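Local coordinates for putative Lipoprotein (Shewanella oneidensis, PDB 3U24) that is of unknown function but carries a zinc site resembling that of metallopeptidases, to whose superfamily it probably belongs, at residues Glu329-Val334 / Glu409-His414; His399-Ile404 / Trp462-Lys467; Leu405-Ala410 / Val443-Met448. All coordinates share one frame; numbering follows the deposited sequence.

Contact 1. Residues Glu329-Val334 / Glu409-His414; sequences ELIEFV and EAIPGH. With ZN (zinc ion), chain F.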
# COMPACT_ATOMS: atom_id res chain seq x y z
N GLU A 329 -11.48 24.15 -5.89
CA GLU A 329 -11.04 24.52 -7.24
C GLU A 329 -11.01 23.29 -8.17
O GLU A 329 -11.35 23.38 -9.35
CB GLU A 329 -9.68 25.22 -7.22
CG GLU A 329 -9.71 26.67 -6.71
CD GLU A 329 -8.31 27.30 -6.48
OE1 GLU A 329 -7.26 26.57 -6.47
OE2 GLU A 329 -8.26 28.54 -6.28
N LEU A 330 -10.60 22.16 -7.65
CA LEU A 330 -10.59 20.92 -8.41
C LEU A 330 -12.03 20.46 -8.69
O LEU A 330 -12.31 20.01 -9.81
CB LEU A 330 -9.79 19.80 -7.67
CG LEU A 330 -8.27 20.09 -7.44
CD1 LEU A 330 -7.67 19.03 -6.55
CD2 LEU A 330 -7.51 20.18 -8.76
N ILE A 331 -12.91 20.59 -7.68
CA ILE A 331 -14.32 20.26 -7.83
C ILE A 331 -14.91 21.08 -8.97
O ILE A 331 -15.57 20.52 -9.87
CB ILE A 331 -15.13 20.48 -6.53
CG1 ILE A 331 -14.70 19.47 -5.44
CG2 ILE A 331 -16.67 20.39 -6.77
CD1 ILE A 331 -15.31 19.77 -4.08
N GLU A 332 -14.61 22.37 -8.97
CA GLU A 332 -15.14 23.27 -10.00
C GLU A 332 -14.60 22.83 -11.36
O GLU A 332 -15.35 22.72 -12.32
CB GLU A 332 -14.78 24.74 -9.70
CG GLU A 332 -15.12 25.74 -10.80
CD GLU A 332 -14.55 27.16 -10.60
OE1 GLU A 332 -13.47 27.36 -9.96
OE2 GLU A 332 -15.18 28.10 -11.14
N PHE A 333 -13.32 22.55 -11.43
CA PHE A 333 -12.75 22.16 -12.70
C PHE A 333 -13.38 20.84 -13.22
O PHE A 333 -13.73 20.74 -14.38
CB PHE A 333 -11.23 22.10 -12.62
CG PHE A 333 -10.59 21.65 -13.87
CD1 PHE A 333 -10.49 20.28 -14.15
CD2 PHE A 333 -10.13 22.57 -14.81
CE1 PHE A 333 -9.94 19.84 -15.34
CE2 PHE A 333 -9.56 22.11 -16.01
CZ PHE A 333 -9.47 20.74 -16.26
N VAL A 334 -13.56 19.84 -12.37
CA VAL A 334 -14.13 18.58 -12.79
C VAL A 334 -15.56 18.74 -13.27
O VAL A 334 -15.94 18.15 -14.29
CB VAL A 334 -14.11 17.55 -11.67
CG1 VAL A 334 -15.04 16.40 -12.00
CG2 VAL A 334 -12.68 17.08 -11.46
N GLU A 409 -4.92 12.45 -4.43
CA GLU A 409 -5.48 12.04 -3.13
C GLU A 409 -6.95 12.32 -2.97
O GLU A 409 -7.66 11.57 -2.33
CB GLU A 409 -4.73 12.75 -1.98
CG GLU A 409 -3.30 12.27 -1.82
CD GLU A 409 -3.24 10.84 -1.38
OE1 GLU A 409 -4.24 10.38 -0.79
OE2 GLU A 409 -2.21 10.17 -1.62
N ALA A 410 -7.44 13.37 -3.60
CA ALA A 410 -8.78 13.87 -3.32
C ALA A 410 -9.67 13.86 -4.56
O ALA A 410 -10.57 13.03 -4.68
CB ALA A 410 -8.71 15.27 -2.69
N ILE A 411 -9.46 14.77 -5.49
CA ILE A 411 -10.44 14.93 -6.55
C ILE A 411 -9.79 15.06 -7.90
O ILE A 411 -9.01 15.96 -8.10
CB ILE A 411 -11.35 16.14 -6.22
CG1 ILE A 411 -12.52 15.60 -5.37
CG2 ILE A 411 -11.83 16.82 -7.51
CD1 ILE A 411 -13.02 16.51 -4.29
N PRO A 412 -10.07 14.13 -8.84
CA PRO A 412 -10.95 13.00 -8.79
C PRO A 412 -10.23 11.67 -8.50
O PRO A 412 -10.67 10.61 -8.97
CB PRO A 412 -11.51 12.99 -10.20
CG PRO A 412 -10.35 13.35 -11.03
CD PRO A 412 -9.60 14.38 -10.21
N GLY A 413 -9.16 11.72 -7.70
CA GLY A 413 -8.41 10.51 -7.32
C GLY A 413 -9.01 9.67 -6.18
O GLY A 413 -10.21 9.26 -6.22
N HIS A 414 -8.20 9.43 -5.14
CA HIS A 414 -8.63 8.45 -4.12
C HIS A 414 -9.95 8.70 -3.51
O HIS A 414 -10.72 7.76 -3.36
CB HIS A 414 -7.62 8.30 -3.00
CG HIS A 414 -6.39 7.58 -3.40
ND1 HIS A 414 -6.42 6.48 -4.18
CD2 HIS A 414 -5.07 7.83 -3.12
CE1 HIS A 414 -5.17 6.07 -4.39
NE2 HIS A 414 -4.35 6.87 -3.69
ZN ZN F . -2.22 6.92 -3.93
O HOH W 1 -1.47 7.67 -2.08
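Ile411 pushes its side chain against one flank of helix 319-337, packing on Leu330, Ile331 and Val334. Its two branches split the work. The CG2 methyl sits on Leu330, with Ile411 CG2 3.6 Å from Leu330 CB, and also meets Val334 CG2 at 4.0 Å. The longer branch runs the other way and ends on Ile331, where Ile411 CD1 lies 3.6 Å from Ile331 CG1, the two side chains crossing obliquely. Leu330 carries CG beside its backbone N (chi1 -63°), which brings CD1 up to the carbonyl oxygen of Ile411. Pro412 adds a lesser touch: its ring atom CD is 4.3 Å from Val334 CG2. The peptide bond before Pro412 is cis, so the chain turns sharply here, and Gly413 then serves as N-cap of helix 414-423. On the far side of the turn, His414 NE2 binds the zinc ion at 2.1 Å. In this model Glu409 reaches the metal through water: its OE2 accepts a 2.6 Å hydrogen bond from water 1, itself a zinc ligand. His408 and Glu439 complete the protein ligands. The apolar anchor thus lies within the loop of the motif His-Glu-Ala-Ile-Pro-Gly-His, which resembles the HEXXH zinc motif of metallopeptidases with two extra residues between the histidines.

Contact 2. Residues His399-Ile404 / Trp462-Lys467; sequences HWILQI and WLMYYK. With ZN (zinc ion), chain I; ZN (zinc ion), chain G.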
# COMPACT_ATOMS: atom_id res chain seq x y z
N HIS A 399 4.56 24.53 -5.76
CA HIS A 399 3.34 25.16 -6.30
C HIS A 399 2.59 24.23 -7.23
O HIS A 399 1.36 24.17 -7.22
CB HIS A 399 3.73 26.45 -7.04
CG HIS A 399 2.58 27.14 -7.74
ND1 HIS A 399 1.63 27.84 -7.06
CD2 HIS A 399 2.26 27.24 -9.07
CE1 HIS A 399 0.74 28.33 -7.93
NE2 HIS A 399 1.13 27.95 -9.16
N TRP A 400 3.33 23.50 -8.05
CA TRP A 400 2.73 22.53 -8.96
C TRP A 400 2.45 21.17 -8.36
O TRP A 400 1.35 20.62 -8.55
CB TRP A 400 3.58 22.39 -10.19
CG TRP A 400 3.78 23.72 -10.90
CD1 TRP A 400 2.95 24.30 -11.84
CD2 TRP A 400 4.86 24.70 -10.71
NE1 TRP A 400 3.45 25.51 -12.26
CE2 TRP A 400 4.59 25.80 -11.62
CE3 TRP A 400 5.95 24.78 -9.89
CZ2 TRP A 400 5.39 26.91 -11.69
CZ3 TRP A 400 6.79 25.87 -9.99
CH2 TRP A 400 6.51 26.92 -10.87
N ILE A 401 3.40 20.62 -7.62
CA ILE A 401 3.26 19.25 -7.15
C ILE A 401 2.15 19.16 -6.11
O ILE A 401 1.48 18.15 -6.03
CB ILE A 401 4.58 18.68 -6.59
CG1 ILE A 401 5.62 18.46 -7.72
CG2 ILE A 401 4.38 17.43 -5.75
CD1 ILE A 401 5.26 17.50 -8.82
N LEU A 402 1.94 20.20 -5.32
CA LEU A 402 0.86 20.22 -4.35
C LEU A 402 -0.53 20.06 -5.03
O LEU A 402 -1.40 19.42 -4.49
CB LEU A 402 0.92 21.50 -3.52
CG LEU A 402 -0.13 21.62 -2.41
CD1 LEU A 402 -0.13 20.36 -1.51
CD2 LEU A 402 0.05 22.92 -1.63
N GLN A 403 -0.68 20.61 -6.24
CA GLN A 403 -1.93 20.52 -6.98
C GLN A 403 -2.10 19.07 -7.50
O GLN A 403 -3.14 18.45 -7.33
CB GLN A 403 -1.92 21.51 -8.13
CG GLN A 403 -1.86 22.99 -7.75
CD GLN A 403 -1.82 23.88 -9.00
OE1 GLN A 403 -2.77 23.88 -9.78
NE2 GLN A 403 -0.72 24.61 -9.20
N ILE A 404 -1.03 18.52 -8.06
CA ILE A 404 -1.02 17.12 -8.45
C ILE A 404 -1.29 16.15 -7.29
O ILE A 404 -2.01 15.18 -7.46
CB ILE A 404 0.30 16.76 -9.15
CG1 ILE A 404 0.38 17.48 -10.47
CG2 ILE A 404 0.40 15.25 -9.40
CD1 ILE A 404 1.81 17.51 -10.95
N TRP A 462 3.50 20.82 -16.57
CA TRP A 462 3.85 19.56 -17.24
C TRP A 462 5.20 19.03 -16.84
O TRP A 462 5.37 17.82 -16.62
CB TRP A 462 3.71 19.67 -18.76
CG TRP A 462 2.25 19.53 -19.14
CD1 TRP A 462 1.23 20.46 -18.95
CD2 TRP A 462 1.60 18.37 -19.71
NE1 TRP A 462 0.04 19.96 -19.36
CE2 TRP A 462 0.19 18.71 -19.83
CE3 TRP A 462 2.03 17.13 -20.13
CZ2 TRP A 462 -0.73 17.83 -20.36
CZ3 TRP A 462 1.09 16.23 -20.65
CH2 TRP A 462 -0.25 16.58 -20.77
N LEU A 463 6.18 19.91 -16.72
CA LEU A 463 7.52 19.48 -16.36
C LEU A 463 7.51 18.81 -14.99
O LEU A 463 8.12 17.75 -14.81
CB LEU A 463 8.48 20.67 -16.38
CG LEU A 463 9.94 20.43 -16.00
CD1 LEU A 463 10.55 19.39 -16.93
CD2 LEU A 463 10.71 21.75 -16.03
N MSE A 464 6.80 19.43 -14.03
CA MSE A 464 6.72 18.95 -12.68
C MSE A 464 5.93 17.66 -12.61
O MSE A 464 6.33 16.74 -11.92
CB MSE A 464 6.12 20.00 -11.74
CG MSE A 464 6.98 21.22 -11.47
SE MSE A 464 8.81 20.83 -10.71
CE MSE A 464 8.41 19.45 -9.51
N TYR A 465 4.82 17.58 -13.35
CA TYR A 465 4.09 16.33 -13.49
C TYR A 465 4.99 15.19 -13.99
O TYR A 465 4.95 14.07 -13.48
CB TYR A 465 2.89 16.47 -14.44
CG TYR A 465 2.41 15.10 -14.89
CD1 TYR A 465 1.74 14.26 -14.01
CD2 TYR A 465 2.67 14.63 -16.14
CE1 TYR A 465 1.29 13.01 -14.39
CE2 TYR A 465 2.28 13.37 -16.53
CZ TYR A 465 1.57 12.56 -15.65
OH TYR A 465 1.18 11.29 -16.02
N TYR A 466 5.78 15.47 -15.02
CA TYR A 466 6.65 14.45 -15.54
C TYR A 466 7.66 13.93 -14.50
O TYR A 466 7.92 12.72 -14.46
CB TYR A 466 7.36 14.94 -16.78
CG TYR A 466 6.51 14.99 -18.03
CD1 TYR A 466 5.70 13.93 -18.40
CD2 TYR A 466 6.58 16.09 -18.90
CE1 TYR A 466 4.98 13.96 -19.58
CE2 TYR A 466 5.82 16.15 -20.05
CZ TYR A 466 5.05 15.07 -20.40
OH TYR A 466 4.31 15.12 -21.55
N LYS A 467 8.20 14.79 -13.64
CA LYS A 467 9.15 14.31 -12.63
C LYS A 467 8.42 13.35 -11.70
O LYS A 467 8.95 12.27 -11.32
CB LYS A 467 9.82 15.44 -11.82
CG LYS A 467 10.54 14.95 -10.56
CD LYS A 467 10.95 16.09 -9.64
CE LYS A 467 11.67 15.61 -8.36
NZ LYS A 467 10.71 15.38 -7.21
ZN ZN I . 1.39 28.26 -4.69
ZN ZN G . 0.19 28.49 -10.91
O HOH W 2 -0.31 26.44 -11.67
O HOH W 3 1.77 28.93 -12.39
O HOH W 4 1.15 26.41 -3.47
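Gln403 NE2 is held from two directions: it donates to His399 O at 2.9 Å, nearly straight at 168°, and to water 2 at 3.1 Å. The carbonyl is approached from above its plane, although the acceptor lies in the plane of the Gln403 amide. These bonds sit at one end of a helix-helix contact, in which the segment leading into and forming the first part of helix 401-409 packs on helix 459-485. Water 2 is also a ligand of the chain G zinc ion, which His399 binds through NE2; the ND1 of the same ring binds the chain I zinc ion. The amide nitrogen of Gln403 stands above one face of the imidazole, displaced toward its rim, while Gln403 OE1 bonds to Tyr454 OH, so both ends of the amide are engaged.

Across the interface the contact is apolar and centres on Met464, a selenomethionine. Trp400 CB meets Met464 CB at 3.8 Å, and CG of Met464 lies obliquely against the indole. The Met464 chain is bent twice (chi2 -57°, chi3 -40°), which carries its methyl CE round to Ile401, where CE and Ile401 CG1 are only 3.5 Å apart, a tight fit. The CD1 end of Ile401 curls in as well, reaching the carbonyl oxygen of Met464 at 3.4 Å. One turn on, Ile404 takes over and addresses Tyr465 instead: Ile404 CD1 sits at the ring edge, near its plane, and the two side chains cross at about a right angle. The phenol end of Tyr465 turns to Arg447 NE, its hydrogen-bond partner. At the other end of that residue, Ile404 CD1 rests 3.6 Å from Tyr465 CA.

Contact 3. Residues Leu405-Ala410 / Val443-Met448; sequences LNIHEA and VYTERM. With ZN (zinc ion), chain F.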
# COMPACT_ATOMS: atom_id res chain seq x y z
N LEU A 405 -0.72 16.43 -6.12
CA LEU A 405 -1.01 15.62 -4.93
C LEU A 405 -2.51 15.63 -4.56
O LEU A 405 -3.08 14.60 -4.16
CB LEU A 405 -0.21 16.09 -3.70
CG LEU A 405 -0.47 15.39 -2.34
CD1 LEU A 405 0.06 13.96 -2.35
CD2 LEU A 405 0.10 16.17 -1.15
N ASN A 406 -3.12 16.80 -4.64
CA ASN A 406 -4.53 16.94 -4.30
C ASN A 406 -5.45 16.28 -5.36
O ASN A 406 -6.51 15.79 -5.01
CB ASN A 406 -4.88 18.42 -4.08
CG ASN A 406 -4.28 18.97 -2.78
OD1 ASN A 406 -4.10 18.24 -1.79
ND2 ASN A 406 -3.95 20.30 -2.79
N ILE A 407 -5.02 16.23 -6.62
CA ILE A 407 -5.71 15.46 -7.62
C ILE A 407 -5.65 13.98 -7.27
O ILE A 407 -6.70 13.30 -7.25
CB ILE A 407 -5.13 15.74 -9.02
CG1 ILE A 407 -5.50 17.18 -9.45
CG2 ILE A 407 -5.59 14.69 -10.02
CD1 ILE A 407 -4.86 17.65 -10.75
N HIS A 408 -4.44 13.49 -6.97
CA HIS A 408 -4.19 12.09 -6.68
C HIS A 408 -4.98 11.66 -5.48
O HIS A 408 -5.61 10.61 -5.47
CB HIS A 408 -2.68 11.84 -6.44
CG HIS A 408 -2.31 10.42 -6.05
ND1 HIS A 408 -1.65 9.59 -6.88
CD2 HIS A 408 -2.52 9.68 -4.87
CE1 HIS A 408 -1.46 8.36 -6.26
NE2 HIS A 408 -1.98 8.42 -5.05
N GLU A 409 -4.92 12.45 -4.43
CA GLU A 409 -5.48 12.04 -3.13
C GLU A 409 -6.95 12.32 -2.97
O GLU A 409 -7.66 11.57 -2.33
CB GLU A 409 -4.73 12.75 -1.98
CG GLU A 409 -3.30 12.27 -1.82
CD GLU A 409 -3.24 10.84 -1.38
OE1 GLU A 409 -4.24 10.38 -0.79
OE2 GLU A 409 -2.21 10.17 -1.62
N ALA A 410 -7.44 13.37 -3.60
CA ALA A 410 -8.78 13.87 -3.32
C ALA A 410 -9.67 13.86 -4.56
O ALA A 410 -10.57 13.03 -4.68
CB ALA A 410 -8.71 15.27 -2.69
N VAL A 443 -3.14 7.63 -10.00
CA VAL A 443 -2.08 8.06 -10.97
C VAL A 443 -2.65 8.48 -12.33
O VAL A 443 -2.29 9.51 -12.90
CB VAL A 443 -1.00 6.97 -11.11
CG1 VAL A 443 0.13 7.36 -12.10
CG2 VAL A 443 -0.44 6.63 -9.72
N TYR A 444 -3.60 7.69 -12.82
CA TYR A 444 -4.32 8.00 -14.07
C TYR A 444 -4.96 9.37 -13.99
O TYR A 444 -4.84 10.19 -14.93
CB TYR A 444 -5.33 6.91 -14.40
CG TYR A 444 -6.36 7.34 -15.39
CD1 TYR A 444 -6.09 7.35 -16.74
CD2 TYR A 444 -7.60 7.81 -14.97
CE1 TYR A 444 -7.06 7.77 -17.65
CE2 TYR A 444 -8.53 8.24 -15.86
CZ TYR A 444 -8.26 8.23 -17.20
OH TYR A 444 -9.23 8.67 -18.09
N THR A 445 -5.57 9.70 -12.85
CA THR A 445 -6.27 10.99 -12.80
C THR A 445 -5.35 12.21 -12.98
O THR A 445 -5.76 13.23 -13.54
CB THR A 445 -7.16 11.18 -11.57
OG1 THR A 445 -6.35 11.19 -10.39
CG2 THR A 445 -8.24 10.13 -11.52
N GLU A 446 -4.11 12.09 -12.53
CA GLU A 446 -3.16 13.15 -12.71
C GLU A 446 -2.97 13.46 -14.22
O GLU A 446 -3.06 14.60 -14.67
CB GLU A 446 -1.82 12.79 -12.06
CG GLU A 446 -1.92 12.26 -10.63
CD GLU A 446 -0.67 11.53 -10.16
OE1 GLU A 446 0.29 11.41 -10.95
OE2 GLU A 446 -0.64 11.07 -8.99
N ARG A 447 -2.75 12.41 -14.99
CA ARG A 447 -2.52 12.56 -16.40
C ARG A 447 -3.78 13.07 -17.12
O ARG A 447 -3.73 14.04 -17.89
CB ARG A 447 -2.00 11.24 -16.96
CG ARG A 447 -2.05 11.05 -18.46
CD ARG A 447 -1.02 11.83 -19.21
NE ARG A 447 0.32 11.34 -18.89
CZ ARG A 447 1.42 11.49 -19.65
NH1 ARG A 447 1.36 12.15 -20.83
NH2 ARG A 447 2.57 10.97 -19.20
N MSE A 448 -4.90 12.42 -16.84
CA MSE A 448 -6.19 12.77 -17.44
C MSE A 448 -6.53 14.23 -17.15
O MSE A 448 -6.90 14.95 -18.05
CB MSE A 448 -7.28 11.83 -16.92
CG MSE A 448 -8.65 12.06 -17.49
SE MSE A 448 -9.58 13.38 -16.40
CE MSE A 448 -9.83 12.31 -14.76
ZN ZN F . -2.22 6.92 -3.93
O HOH W 1 -1.47 7.67 -2.08
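His408 binds the zinc ion through NE2 at 1.9 Å, and from its other nitrogen, ND1, it donates a hydrogen bond to Glu446 OE2 at 2.8 Å. The N-H...O angle is 149°. The oxygen lies near the imidazole plane at the ring edge, and the nitrogen meets it almost along the C-O axis; ring and carboxylate planes are turned by just under half a right angle. His408 holds CG anti to the backbone N (chi1 177°), and the Glu446 chain, extended beyond CG, brings OE2 to ND1. Val443 CG2 rests 4.0 Å from His408 CE1. One residue earlier, Ile407 CG2 packs against Thr445 OG1 at 3.6 Å, that hydroxyl being bonded to Ala442 O within its own helix. These side chains lie between helices 401-409 and 435-451, whose local axes approach to 8.2 Å, with 131° between their N-to-C directions. Helix 435-451 also supplies Glu439, another ligand of the same metal. Glu446 is thus a second-shell carboxylate: by accepting the ND1-H hydrogen bond it probably restrains the rotation of the ring, consistent with NE2 being held toward zinc, and may make the imidazole a stronger electron donor to the metal.

Contacts 2 and 3 both use helix 401-409, contact 2 at its beginning, contact 3 further along, and contact 1 takes up the loop that follows, sharing Glu409 and Ala410 with contact 3. Centres of contacts 1 and 3 are 8 Å apart, those of 2 and 3 11 Å, and those of 1 and 2 15 Å. Both segments of contact 3 fall between the two segments of contact 2, as does the second segment of contact 1. Helices 319-337, 435-451 and 459-485 each support one part of the segment that carries the HEXXH-like zinc motif. The two zinc ions of contact 2, both bound by His399, are distinct from the chain F ion where contacts 1 and 3 meet.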